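PDB 6GWI: putrescine aminotransferase from Halomonas elongata DSM 2581, which probably catalyses pyridoxal-5'-phosphate-dependent transfer of an amino group from putrescine and other amines to a keto acid, as a class-III aminotransferase. Local coordinates for residues A439-A442 against L443-A447; Q182-W185 against F186-R190; V329-K332 against N333-L337; E195-G198 against Q199-E203. All coordinates share one frame; numbering follows the deposited sequence.

Contact 1: A439-A442 against L443-A447; sequences ARRA and LDETA
Leu443 lays its side chain back over the carbonyl of Ala439, CG lying 3.3 Å from Ala439 O, while its amide donates to the same oxygen. Its side chain also touches Leu379 and Leu381 of strand 376-381 and Cys401 of helix 397-407. Asp444 continues the i to i+4 pattern with N bonded to Arg440 O at 2.7 Å. Its carboxylate folds back past the aliphatic part of Arg440, OD2 standing 4.1 Å from Arg440 CG, but the charged ends part company: Asp444 OD1 bonds to His364 and Arg440 NH2 to the carbonyl of Ser360. This is the C-terminal helix 429-450, whose buried side carries the small residues Ala439 and Ala442. Glu445, with CG anti to its carbonyl carbon (chi1 -69°), runs alongside Arg441 in the same direction; OE2 lies 3.9 Å from Arg441 CG, whereas OE1 is taken by Asn408. At Thr446 the hydroxyl turns back into the helix, OG1 donating to Ala442 O at 2.7 Å from above the carbonyl plane. Thr446 N reaches the same Ala442 O at 2.8 Å from the opposite face, so this one carbonyl oxygen takes two donors.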
loop_
_atom_site.group_PDB
_atom_site.type_symbol
_atom_site.label_atom_id
_atom_site.label_comp_id
_atom_site.label_asym_id
_atom_site.label_seq_id
_atom_site.Cartn_x
_atom_site.Cartn_y
_atom_site.Cartn_z
ATOM N N ALA B 439 14.405 -29.217 -11.614
ATOM C CA ALA B 439 15.538 -28.558 -10.973
ATOM C C ALA B 439 16.845 -29.255 -11.327
ATOM O O ALA B 439 17.822 -28.606 -11.721
ATOM C CB ALA B 439 15.332 -28.533 -9.458
ATOM N N ARG B 440 16.875 -30.587 -11.214
ATOM C CA ARG B 440 18.104 -31.322 -11.490
ATOM C C ARG B 440 18.527 -31.149 -12.943
ATOM O O ARG B 440 19.717 -30.987 -13.238
ATOM C CB ARG B 440 17.907 -32.805 -11.182
ATOM C CG ARG B 440 19.179 -33.631 -11.271
ATOM C CD ARG B 440 18.909 -35.097 -10.969
ATOM N NE ARG B 440 18.327 -35.310 -9.647
ATOM C CZ ARG B 440 19.012 -35.492 -8.523
ATOM N NH1 ARG B 440 20.339 -35.485 -8.525
ATOM N NH2 ARG B 440 18.357 -35.681 -7.386
ATOM N N ARG B 441 17.562 -31.179 -13.865
ATOM C CA ARG B 441 17.871 -30.967 -15.274
ATOM C C ARG B 441 18.519 -29.606 -15.490
ATOM O O ARG B 441 19.516 -29.491 -16.213
ATOM C CB ARG B 441 16.592 -31.102 -16.103
ATOM C CG ARG B 441 16.804 -31.153 -17.607
ATOM C CD ARG B 441 15.521 -31.580 -18.315
ATOM N NE ARG B 441 15.009 -32.845 -17.792
ATOM C CZ ARG B 441 13.751 -33.260 -17.914
ATOM N NH1 ARG B 441 12.853 -32.510 -18.541
ATOM N NH2 ARG B 441 13.389 -34.427 -17.399
ATOM N N ALA B 442 17.978 -28.562 -14.855
ATOM C CA ALA B 442 18.568 -27.233 -14.975
ATOM C C ALA B 442 19.933 -27.177 -14.300
ATOM O O ALA B 442 20.851 -26.516 -14.799
ATOM C CB ALA B 442 17.628 -26.189 -14.373
ATOM N N LEU B 443 20.085 -27.860 -13.164
ATOM C CA LEU B 443 21.386 -27.908 -12.510
ATOM C C LEU B 443 22.408 -28.610 -13.396
ATOM O O LEU B 443 23.547 -28.148 -13.530
ATOM C CB LEU B 443 21.271 -28.610 -11.160
ATOM C CG LEU B 443 20.515 -27.876 -10.053
ATOM C CD1 LEU B 443 20.245 -28.836 -8.906
ATOM C CD2 LEU B 443 21.290 -26.665 -9.568
ATOM N N ASP B 444 22.017 -29.730 -14.011
ATOM C CA ASP B 444 22.895 -30.401 -14.961
ATOM C C ASP B 444 23.344 -29.443 -16.058
ATOM O O ASP B 444 24.538 -29.339 -16.361
ATOM C CB ASP B 444 22.184 -31.608 -15.580
ATOM C CG ASP B 444 21.910 -32.709 -14.577
ATOM O OD1 ASP B 444 22.521 -32.698 -13.488
ATOM O OD2 ASP B 444 21.086 -33.594 -14.886
ATOM N N GLU B 445 22.390 -28.737 -16.674
ATOM C CA GLU B 445 22.727 -27.835 -17.770
ATOM C C GLU B 445 23.531 -26.637 -17.280
ATOM O O GLU B 445 24.385 -26.125 -18.014
ATOM C CB GLU B 445 21.454 -27.375 -18.486
ATOM C CG GLU B 445 20.757 -28.490 -19.266
ATOM C CD GLU B 445 19.288 -28.210 -19.549
ATOM O OE1 GLU B 445 18.761 -27.180 -19.076
ATOM O OE2 GLU B 445 18.658 -29.026 -20.257
ATOM N N THR B 446 23.280 -26.180 -16.050
ATOM C CA THR B 446 24.079 -25.099 -15.482
ATOM C C THR B 446 25.527 -25.535 -15.290
ATOM O O THR B 446 26.460 -24.830 -15.689
ATOM C CB THR B 446 23.484 -24.648 -14.146
ATOM O OG1 THR B 446 22.135 -24.205 -14.342
ATOM C CG2 THR B 446 24.310 -23.516 -13.542
ATOM N N ALA B 447 25.732 -26.701 -14.673
ATOM C CA ALA B 447 27.088 -27.171 -14.415
ATOM C C ALA B 447 27.860 -27.367 -15.712
ATOM O O ALA B 447 29.040 -27.007 -15.801
ATOM C CB ALA B 447 27.051 -28.469 -13.610
#

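Contact 2: Q182-W185 against F186-R190; sequences QPYW and FGEGR
Gln182 and Glu188 meet through their polar ends, their chains crossing at about a right angle, with amide and carboxylate planes 69° apart. Gln182 NE2 donates to Glu188 OE2 at 2.8 Å, the acceptor lying in the amide plane, whereas the N-H arrives from above the carboxylate plane (54° out of it). Gln182 CG sits between the backbone N and the carbonyl carbon (chi1 56°), and the chain extended beyond it brings NE2 to Glu188. Two waters join Glu188 OE1 to the backbone O and N of Gln182. Gly187 lies over one face of the Tyr184 ring, with Gly187 CA 3.8 Å from the centroid in a CH-pi contact. A second CH-pi contact sets Arg190 CG 3.9 Å from the centroid of the Trp185 six-membered ring, while Arg190 NH1 bonds to Phe186 O at 2.8 Å. Tyr184 occupies the N-cap position of the short helix; its carbonyl accepts from Glu188 N at 2.9 Å, and Trp185 O from Gly189 N at 2.8 Å. Gln226 and Asn148 hold Gln182 OE1, Glu380 the Tyr184 hydroxyl, and Met192 O Trp185 NE1. The turn follows edge strand 177-180 of the parallel sheet, with Tyr184, Trp185 and Phe186 resting on strand 367-373.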
loop_
_atom_site.group_PDB
_atom_site.type_symbol
_atom_site.label_atom_id
_atom_site.label_comp_id
_atom_site.label_asym_id
_atom_site.label_seq_id
_atom_site.Cartn_x
_atom_site.Cartn_y
_atom_site.Cartn_z
ATOM N N GLN B 182 23.033 -11.073 10.006
ATOM C CA GLN B 182 21.974 -12.034 9.734
ATOM C C GLN B 182 22.416 -13.447 10.100
ATOM O O GLN B 182 23.589 -13.799 9.937
ATOM C CB GLN B 182 21.582 -11.999 8.253
ATOM C CG GLN B 182 22.748 -12.243 7.306
ATOM C CD GLN B 182 22.313 -12.483 5.871
ATOM O OE1 GLN B 182 21.143 -12.759 5.598
ATOM N NE2 GLN B 182 23.262 -12.400 4.948
ATOM N N PRO B 183 21.501 -14.303 10.578
ATOM C CA PRO B 183 21.890 -15.680 10.945
ATOM C C PRO B 183 21.999 -16.612 9.738
ATOM O O PRO B 183 21.342 -17.653 9.653
ATOM C CB PRO B 183 20.768 -16.086 11.912
ATOM C CG PRO B 183 19.569 -15.337 11.422
ATOM C CD PRO B 183 20.092 -14.012 10.913
ATOM N N TYR B 184 22.873 -16.246 8.796
ATOM C CA TYR B 184 23.071 -16.989 7.549
ATOM C C TYR B 184 24.336 -17.832 7.670
ATOM O O TYR B 184 25.432 -17.387 7.330
ATOM C CB TYR B 184 23.164 -16.019 6.376
ATOM C CG TYR B 184 23.313 -16.655 5.011
ATOM C CD1 TYR B 184 22.956 -17.980 4.784
ATOM C CD2 TYR B 184 23.798 -15.916 3.938
ATOM C CE1 TYR B 184 23.087 -18.549 3.530
ATOM C CE2 TYR B 184 23.931 -16.475 2.686
ATOM C CZ TYR B 184 23.576 -17.788 2.486
ATOM O OH TYR B 184 23.710 -18.332 1.229
ATOM N N TRP B 185 24.177 -19.082 8.113
ATOM C CA TRP B 185 25.347 -19.898 8.423
ATOM C C TRP B 185 26.171 -20.202 7.175
ATOM O O TRP B 185 27.400 -20.057 7.184
ATOM C CB TRP B 185 24.931 -21.204 9.102
ATOM C CG TRP B 185 26.116 -22.061 9.456
ATOM C CD1 TRP B 185 26.941 -21.908 10.534
ATOM C CD2 TRP B 185 26.623 -23.183 8.720
ATOM N NE1 TRP B 185 27.923 -22.870 10.518
ATOM C CE2 TRP B 185 27.751 -23.664 9.415
ATOM C CE3 TRP B 185 26.230 -23.828 7.543
ATOM C CZ2 TRP B 185 28.488 -24.761 8.974
ATOM C CZ3 TRP B 185 26.965 -24.919 7.107
ATOM C CH2 TRP B 185 28.080 -25.373 7.821
ATOM N N PHE B 186 25.526 -20.648 6.094
ATOM C CA PHE B 186 26.301 -21.087 4.941
ATOM C C PHE B 186 27.138 -19.945 4.381
ATOM O O PHE B 186 28.314 -20.129 4.046
ATOM C CB PHE B 186 25.398 -21.656 3.847
ATOM C CG PHE B 186 26.165 -22.296 2.718
ATOM C CD1 PHE B 186 26.657 -21.531 1.671
ATOM C CD2 PHE B 186 26.412 -23.660 2.716
ATOM C CE1 PHE B 186 27.373 -22.117 0.641
ATOM C CE2 PHE B 186 27.125 -24.250 1.688
ATOM C CZ PHE B 186 27.606 -23.478 0.650
ATOM N N GLY B 187 26.549 -18.753 4.273
ATOM C CA GLY B 187 27.257 -17.641 3.671
ATOM C C GLY B 187 28.240 -16.956 4.591
ATOM O O GLY B 187 29.258 -16.435 4.126
ATOM N N GLU B 188 27.972 -16.955 5.901
ATOM C CA GLU B 188 28.714 -16.095 6.809
ATOM C C GLU B 188 29.172 -16.761 8.098
ATOM O O GLU B 188 29.782 -16.079 8.930
ATOM C CB GLU B 188 27.856 -14.865 7.168
ATOM C CG GLU B 188 27.363 -14.084 5.958
ATOM C CD GLU B 188 26.685 -12.780 6.332
ATOM O OE1 GLU B 188 26.769 -12.379 7.511
ATOM O OE2 GLU B 188 26.054 -12.164 5.447
ATOM N N GLY B 189 28.920 -18.053 8.297
ATOM C CA GLY B 189 29.186 -18.661 9.585
ATOM C C GLY B 189 29.877 -20.007 9.555
ATOM O O GLY B 189 29.990 -20.664 10.596
ATOM N N ARG B 190 30.346 -20.438 8.385
ATOM C CA ARG B 190 30.926 -21.772 8.292
ATOM C C ARG B 190 32.247 -21.877 9.036
ATOM O O ARG B 190 32.811 -22.973 9.121
ATOM C CB ARG B 190 31.121 -22.172 6.828
ATOM C CG ARG B 190 29.831 -22.225 6.028
ATOM C CD ARG B 190 29.832 -23.364 5.022
ATOM N NE ARG B 190 31.001 -23.329 4.148
ATOM C CZ ARG B 190 31.109 -22.572 3.060
ATOM N NH1 ARG B 190 30.120 -21.765 2.699
ATOM N NH2 ARG B 190 32.217 -22.618 2.333
HETATM O O HOH W 1 26.440 -12.994 10.047
HETATM O O HOH W 2 25.182 -10.082 8.132
#

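Contact 3: V329-K332 against N333-L337; sequences VALK and NLELL
Leu331 and Glu335 cross at a slant one helical turn apart, the leucine's branch point meeting the carboxylate: Leu331 CG lies 3.6 Å from Glu335 OE2, with CD1 of the same leucine at 3.7 Å. Glu335 brings its carboxylate back there because CG stands anti to the carbonyl carbon (chi1 -71°) and the rest of the chain is extended. Its other oxygen faces Lys332, whose chain runs roughly perpendicular to that of the glutamate. Lys332 CD comes within 3.4 Å of Glu335 OE1, but Lys332 NZ remains 4.1 Å from it, so the opposite charges are neighbours without forming a salt bridge. Lys332 CG also lies 4.3 Å from Leu336 CD1. Beneath these side chains the regular alpha-helical bonds run, among them Glu335 N to Leu331 O at 3.0 Å and Leu336 N to Lys332 O at 2.9 Å. Asn333 is buried; its OD1 bonds to Ser289 and its ND2 makes weak bonds to the carbonyls of Gly286 and Leu287, just after the PLP-pocket residue Lys285. Helix 324-339 is flanked here by helix 66-78, touched by Val329, Lys332, Asn333 and Leu336, and by helix 91-103, which Leu331 and Leu334 meet.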
loop_
_atom_site.group_PDB
_atom_site.type_symbol
_atom_site.label_atom_id
_atom_site.label_comp_id
_atom_site.label_asym_id
_atom_site.label_seq_id
_atom_site.Cartn_x
_atom_site.Cartn_y
_atom_site.Cartn_z
ATOM N N VAL B 329 -12.489 -12.111 0.476
ATOM C CA VAL B 329 -11.646 -13.136 -0.132
ATOM C C VAL B 329 -10.660 -13.700 0.880
ATOM O O VAL B 329 -10.439 -14.916 0.939
ATOM C CB VAL B 329 -10.927 -12.553 -1.364
ATOM C CG1 VAL B 329 -9.755 -13.427 -1.781
ATOM C CG2 VAL B 329 -11.903 -12.423 -2.509
ATOM N N ALA B 330 -10.022 -12.832 1.666
ATOM C CA ALA B 330 -9.096 -13.304 2.690
ATOM C C ALA B 330 -9.801 -14.211 3.691
ATOM O O ALA B 330 -9.272 -15.263 4.072
ATOM C CB ALA B 330 -8.453 -12.112 3.397
ATOM N N LEU B 331 -10.989 -13.812 4.141
ATOM C CA LEU B 331 -11.745 -14.636 5.076
ATOM C C LEU B 331 -11.995 -16.025 4.502
ATOM O O LEU B 331 -11.817 -17.037 5.189
ATOM C CB LEU B 331 -13.069 -13.956 5.418
ATOM C CG LEU B 331 -14.017 -14.743 6.329
ATOM C CD1 LEU B 331 -13.389 -15.000 7.694
ATOM C CD2 LEU B 331 -15.342 -14.007 6.470
ATOM N N LYS B 332 -12.445 -16.091 3.249
ATOM C CA LYS B 332 -12.732 -17.390 2.650
ATOM C C LYS B 332 -11.454 -18.205 2.501
ATOM O O LYS B 332 -11.457 -19.422 2.712
ATOM C CB LYS B 332 -13.419 -17.203 1.299
ATOM C CG LYS B 332 -14.049 -18.471 0.737
ATOM C CD LYS B 332 -15.147 -18.977 1.673
ATOM C CE LYS B 332 -16.255 -19.698 0.927
ATOM N NZ LYS B 332 -17.162 -20.424 1.864
ATOM N N ASN B 333 -10.351 -17.544 2.143
ATOM C CA ASN B 333 -9.064 -18.226 2.041
ATOM C C ASN B 333 -8.669 -18.857 3.371
ATOM O O ASN B 333 -8.282 -20.030 3.422
ATOM C CB ASN B 333 -8.000 -17.235 1.563
ATOM C CG ASN B 333 -6.611 -17.836 1.532
ATOM O OD1 ASN B 333 -6.312 -18.698 0.709
ATOM N ND2 ASN B 333 -5.746 -17.366 2.423
ATOM N N LEU B 334 -8.777 -18.100 4.468
ATOM C CA LEU B 334 -8.454 -18.657 5.778
ATOM C C LEU B 334 -9.373 -19.825 6.130
ATOM O O LEU B 334 -8.915 -20.844 6.658
ATOM C CB LEU B 334 -8.538 -17.576 6.855
ATOM C CG LEU B 334 -7.606 -16.374 6.702
ATOM C CD1 LEU B 334 -7.867 -15.379 7.821
ATOM C CD2 LEU B 334 -6.151 -16.817 6.700
ATOM N N GLU B 335 -10.678 -19.686 5.869
ATOM C CA GLU B 335 -11.615 -20.762 6.180
ATOM C C GLU B 335 -11.268 -22.036 5.419
ATOM O O GLU B 335 -11.393 -23.145 5.953
ATOM C CB GLU B 335 -13.044 -20.326 5.856
ATOM C CG GLU B 335 -13.617 -19.286 6.807
ATOM C CD GLU B 335 -14.871 -18.619 6.264
ATOM O OE1 GLU B 335 -15.179 -18.794 5.067
ATOM O OE2 GLU B 335 -15.546 -17.907 7.037
ATOM N N LEU B 336 -10.850 -21.897 4.157
ATOM C CA LEU B 336 -10.474 -23.060 3.361
ATOM C C LEU B 336 -9.166 -23.662 3.859
ATOM O O LEU B 336 -9.057 -24.884 4.025
ATOM C CB LEU B 336 -10.351 -22.663 1.891
ATOM C CG LEU B 336 -11.664 -22.339 1.181
ATOM C CD1 LEU B 336 -11.387 -21.702 -0.169
ATOM C CD2 LEU B 336 -12.506 -23.595 1.024
ATOM N N LEU B 337 -8.160 -22.818 4.108
ATOM C CA LEU B 337 -6.895 -23.316 4.637
ATOM C C LEU B 337 -7.128 -24.145 5.890
ATOM O O LEU B 337 -6.496 -25.191 6.082
ATOM C CB LEU B 337 -5.953 -22.156 4.953
ATOM C CG LEU B 337 -5.231 -21.489 3.784
ATOM C CD1 LEU B 337 -4.596 -20.180 4.234
ATOM C CD2 LEU B 337 -4.188 -22.424 3.206
#

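Contact 4: E195-G198 against Q199-E203; sequences EAFG and QTCAE
Near the start of helix 194-212, one turn of alpha-helix sets a sulfur against an aromatic ring. Cys201 SG sits over a face of Phe197, 3.7 Å from the ring centroid and 20° off the ring normal, displaced toward CZ, from which it is 3.5 Å away. The phenylalanine's CG is anti to its own backbone N (chi1 -177°), which places the ring beside the helix with one face turned to the sulfur of Cys201, while the SG of Cys201 stands beside that residue's backbone N. The backbone bond from Cys201 N to Phe197 O, 3.0 Å long, joins the same two residues. This i to i+4 sulfur-aromatic contact lies on the buried side of the helix, where Arg181 touches both partners and Tyr238 of helix 238-248 also meets Cys201. Ala202 packs on Ala241 and Val242 of that helix; Gly198, one turn back, accepts from Ala202 N through its carbonyl at 3.1 Å. On a neighbouring flank Thr200 bonds twice to Ala196 O, through N at 3.0 Å and through OG1 at 3.1 Å, the hydroxyl coming from above the carbonyl plane (39° out of it). The more exposed Glu195 and Gln199 run side by side in the same direction with their carboxylate and amide planes nearly perpendicular, and Glu195 OE2 stays 4.2 Å from Gln199 NE2.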
loop_
_atom_site.group_PDB
_atom_site.type_symbol
_atom_site.label_atom_id
_atom_site.label_comp_id
_atom_site.label_asym_id
_atom_site.label_seq_id
_atom_site.Cartn_x
_atom_site.Cartn_y
_atom_site.Cartn_z
ATOM N N GLU B 195 25.450 -24.216 15.816
ATOM C CA GLU B 195 24.986 -23.840 17.148
ATOM C C GLU B 195 25.704 -22.590 17.646
ATOM O O GLU B 195 25.066 -21.638 18.108
ATOM C CB GLU B 195 25.177 -25.002 18.126
ATOM C CG GLU B 195 24.844 -24.649 19.573
ATOM C CD GLU B 195 24.783 -25.862 20.484
ATOM O OE1 GLU B 195 24.780 -27.000 19.968
ATOM O OE2 GLU B 195 24.743 -25.679 21.719
ATOM N N ALA B 196 27.039 -22.581 17.575
ATOM C CA ALA B 196 27.794 -21.419 18.033
ATOM C C ALA B 196 27.476 -20.188 17.194
ATOM O O ALA B 196 27.377 -19.074 17.722
ATOM C CB ALA B 196 29.294 -21.712 17.993
ATOM N N PHE B 197 27.314 -20.368 15.881
ATOM C CA PHE B 197 26.992 -19.239 15.016
ATOM C C PHE B 197 25.657 -18.615 15.400
ATOM O O PHE B 197 25.539 -17.386 15.483
ATOM C CB PHE B 197 26.970 -19.692 13.560
ATOM C CG PHE B 197 26.728 -18.579 12.584
ATOM C CD1 PHE B 197 27.664 -17.573 12.420
ATOM C CD2 PHE B 197 25.571 -18.539 11.829
ATOM C CE1 PHE B 197 27.453 -16.551 11.521
ATOM C CE2 PHE B 197 25.352 -17.514 10.927
ATOM C CZ PHE B 197 26.295 -16.521 10.774
ATOM N N GLY B 198 24.640 -19.444 15.639
ATOM C CA GLY B 198 23.348 -18.910 16.033
ATOM C C GLY B 198 23.430 -18.051 17.279
ATOM O O GLY B 198 22.768 -17.015 17.377
ATOM N N GLN B 199 24.256 -18.460 18.242
ATOM C CA GLN B 199 24.386 -17.696 19.477
ATOM C C GLN B 199 25.145 -16.397 19.246
ATOM O O GLN B 199 24.809 -15.364 19.838
ATOM C CB GLN B 199 25.067 -18.562 20.537
ATOM C CG GLN B 199 24.245 -19.792 20.901
ATOM C CD GLN B 199 24.996 -20.785 21.758
ATOM O OE1 GLN B 199 26.226 -20.830 21.745
ATOM N NE2 GLN B 199 24.258 -21.591 22.511
ATOM N N THR B 200 26.157 -16.418 18.378
ATOM C CA THR B 200 26.860 -15.188 18.029
ATOM C C THR B 200 25.907 -14.170 17.412
ATOM O O THR B 200 25.917 -12.988 17.772
ATOM C CB THR B 200 28.002 -15.500 17.062
ATOM O OG1 THR B 200 28.946 -16.367 17.700
ATOM C CG2 THR B 200 28.706 -14.226 16.615
ATOM N N CYS B 201 25.059 -14.617 16.484
ATOM C CA CYS B 201 24.144 -13.693 15.819
ATOM C C CYS B 201 23.078 -13.169 16.773
ATOM O O CYS B 201 22.621 -12.031 16.616
ATOM C CB CYS B 201 23.528 -14.381 14.605
ATOM S SG CYS B 201 24.767 -14.731 13.335
ATOM N N ALA B 202 22.667 -13.974 17.756
ATOM C CA ALA B 202 21.787 -13.470 18.808
ATOM C C ALA B 202 22.513 -12.466 19.698
ATOM O O ALA B 202 21.928 -11.460 20.112
ATOM C CB ALA B 202 21.244 -14.629 19.645
ATOM N N GLU B 203 23.781 -12.735 20.027
ATOM C CA GLU B 203 24.541 -11.798 20.849
ATOM C C GLU B 203 24.741 -10.467 20.135
ATOM O O GLU B 203 24.898 -9.431 20.791
ATOM C CB GLU B 203 25.891 -12.405 21.235
ATOM C CG GLU B 203 26.770 -11.496 22.095
ATOM C CD GLU B 203 26.048 -10.932 23.311
ATOM O OE1 GLU B 203 25.110 -11.587 23.814
ATOM O OE2 GLU B 203 26.424 -9.831 23.767
#

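In the fold
From the N terminus the order is contact 2, contact 4, contact 3 and contact 1, each local to one continuous stretch; none nests within or crosses another, and contacts 4, 3 and 1 lie inside single helices and close no loop. Contact 2 closes the turn after strand 177-180, and contact 4 lies on the next helix, 194-212. These two touch: the Phe197 ring packs on the 182-190 backbone, with Phe197 CE1 3.3 Å from Gly189 CA. Contact 3, on helix 324-339, lies across the chain's centre from both, its centre about 37 Å from that of contact 2. Contact 1 belongs to the C-terminal helix beside strand 376-381, in the antiparallel sheet whose strand 367-373 meets contact 2.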